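Local structure of mandelate racemase/muconate lactonizing enzyme-like protein (Rubrobacter xylanophilus DSM 9941, 3CYJ) at residues A296-A301 with H315-H320. The protein belongs to the mandelate racemase/muconate lactonizing enzyme group of the enolase superfamily and binds a sodium ion in its barrel domain. Sequence-based numbering, arbitrary orientation.
Sequences AHCAPA and HLEYFH
One face of the His297 ring carries Glu317 OE1, displaced toward the rim and 3.4 Å from ND1. The ring and carboxylate planes stand 44° apart; OE1 sits above the ring plane rather than in it, so the pair meets over a face and is not hydrogen-bonded. Cys298 SG lies 4.2 Å from the centroid of the Phe319 ring, 31° off the ring normal, an oblique sulfur-aromatic contact. Tyr318 CD1 likewise touches Pro300 CB at an oblique angle, 4.0 Å away.

Glu317 reaches across because its chain is extended and CG lies anti to the backbone N (chi1 177°). OE1 accepts the Cys298 N-H at 2.7 Å through its anti lone pair, while OE2 turns to Lys164 in a salt bridge and to Ser137 in a hydrogen bond; the buried carboxylate is thus gripped at both oxygens. On the sheet, Ala296 N donates to His315 O and Glu317 N to Ala296 O (3.0 Å), bonds that flank the parallel pairing of Ala296 with Leu316, whose CB atoms pack together. Past this last beta bridge, a water donates to both Cys298 O and Glu317 O.

His297 lies close to the bound sodium ion, which Asp194, Glu221 and Glu222 coordinate. Strand 294-296, helix 300-306 and strand 313-319 form a beta-alpha-beta unit, the repeating element of the TIM-barrel-like C-terminal domain of the enolase superfamily.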
# COMPACT_ATOMS: atom_id res chain seq x y z
N ALA A 296 -9.74 -14.63 26.12
CA ALA A 296 -10.07 -13.70 27.19
C ALA A 296 -8.96 -13.56 28.21
O ALA A 296 -8.28 -14.53 28.59
CB ALA A 296 -11.36 -14.07 27.85
N HIS A 297 -8.73 -12.33 28.59
CA HIS A 297 -7.64 -11.99 29.50
C HIS A 297 -8.22 -11.65 30.89
O HIS A 297 -9.17 -10.84 30.97
CB HIS A 297 -6.87 -10.82 28.87
CG HIS A 297 -5.74 -10.31 29.68
ND1 HIS A 297 -4.47 -10.86 29.62
CD2 HIS A 297 -5.67 -9.27 30.56
CE1 HIS A 297 -3.68 -10.19 30.45
NE2 HIS A 297 -4.38 -9.23 31.03
N CYS A 298 -7.69 -12.32 31.94
CA CYS A 298 -7.99 -12.07 33.37
C CYS A 298 -9.47 -12.31 33.83
O CYS A 298 -10.33 -12.65 33.01
CB CYS A 298 -7.46 -10.65 33.76
SG CYS A 298 -5.57 -10.64 33.92
N ALA A 299 -9.74 -12.14 35.14
CA ALA A 299 -11.12 -12.18 35.71
C ALA A 299 -11.94 -13.44 35.30
O ALA A 299 -13.00 -13.32 34.65
CB ALA A 299 -11.92 -10.87 35.35
N PRO A 300 -11.44 -14.64 35.69
CA PRO A 300 -12.05 -15.86 35.20
C PRO A 300 -13.52 -15.95 35.55
O PRO A 300 -14.28 -16.47 34.75
CB PRO A 300 -11.24 -16.99 35.89
CG PRO A 300 -10.09 -16.35 36.60
CD PRO A 300 -10.26 -14.86 36.55
N ALA A 301 -13.92 -15.46 36.72
CA ALA A 301 -15.30 -15.61 37.18
C ALA A 301 -16.34 -14.92 36.29
O ALA A 301 -17.39 -15.52 36.00
CB ALA A 301 -15.45 -15.15 38.62
N HIS A 315 -9.77 -19.79 24.18
CA HIS A 315 -9.68 -20.09 25.62
C HIS A 315 -9.73 -18.82 26.43
O HIS A 315 -9.65 -17.68 25.91
CB HIS A 315 -8.40 -20.85 26.00
CG HIS A 315 -7.16 -20.41 25.28
ND1 HIS A 315 -6.74 -19.10 25.25
CD2 HIS A 315 -6.21 -21.13 24.63
CE1 HIS A 315 -5.59 -19.02 24.59
NE2 HIS A 315 -5.26 -20.24 24.19
N LEU A 316 -9.87 -19.03 27.74
CA LEU A 316 -9.88 -17.92 28.69
C LEU A 316 -8.75 -18.16 29.67
O LEU A 316 -8.38 -19.32 29.95
CB LEU A 316 -11.26 -17.72 29.35
CG LEU A 316 -11.75 -18.50 30.59
CD1 LEU A 316 -10.86 -18.44 31.89
CD2 LEU A 316 -13.18 -18.11 30.96
N GLU A 317 -8.19 -17.06 30.16
CA GLU A 317 -7.07 -17.08 31.09
C GLU A 317 -7.57 -17.28 32.52
O GLU A 317 -8.33 -16.45 33.07
CB GLU A 317 -6.31 -15.76 31.04
CG GLU A 317 -5.18 -15.71 32.03
CD GLU A 317 -4.50 -14.37 32.05
OE1 GLU A 317 -5.18 -13.33 31.84
OE2 GLU A 317 -3.28 -14.39 32.28
N TYR A 318 -7.13 -18.39 33.10
CA TYR A 318 -7.41 -18.67 34.51
C TYR A 318 -6.30 -18.04 35.32
O TYR A 318 -5.32 -18.70 35.67
CB TYR A 318 -7.42 -20.21 34.75
CG TYR A 318 -7.91 -20.58 36.10
CD1 TYR A 318 -9.28 -20.45 36.44
CD2 TYR A 318 -7.01 -21.01 37.07
CE1 TYR A 318 -9.74 -20.76 37.74
CE2 TYR A 318 -7.45 -21.31 38.37
CZ TYR A 318 -8.81 -21.19 38.68
OH TYR A 318 -9.22 -21.50 39.97
N PHE A 319 -6.43 -16.74 35.56
CA PHE A 319 -5.31 -15.97 36.10
C PHE A 319 -5.16 -16.15 37.60
O PHE A 319 -6.11 -15.92 38.36
CB PHE A 319 -5.46 -14.47 35.77
CG PHE A 319 -4.25 -13.64 36.17
CD1 PHE A 319 -2.97 -14.03 35.77
CD2 PHE A 319 -4.39 -12.51 36.92
CE1 PHE A 319 -1.84 -13.29 36.10
CE2 PHE A 319 -3.26 -11.73 37.27
CZ PHE A 319 -1.98 -12.13 36.86
N HIS A 320 -3.98 -16.58 38.03
CA HIS A 320 -3.74 -16.88 39.45
C HIS A 320 -4.26 -15.80 40.38
O HIS A 320 -5.17 -16.05 41.16
CB HIS A 320 -2.24 -17.13 39.71
CG HIS A 320 -1.90 -17.22 41.17
ND1 HIS A 320 -2.32 -18.27 41.98
CD2 HIS A 320 -1.19 -16.40 41.98
CE1 HIS A 320 -1.90 -18.06 43.22
NE2 HIS A 320 -1.19 -16.95 43.23
O HOH W 1 -10.41 -14.92 31.87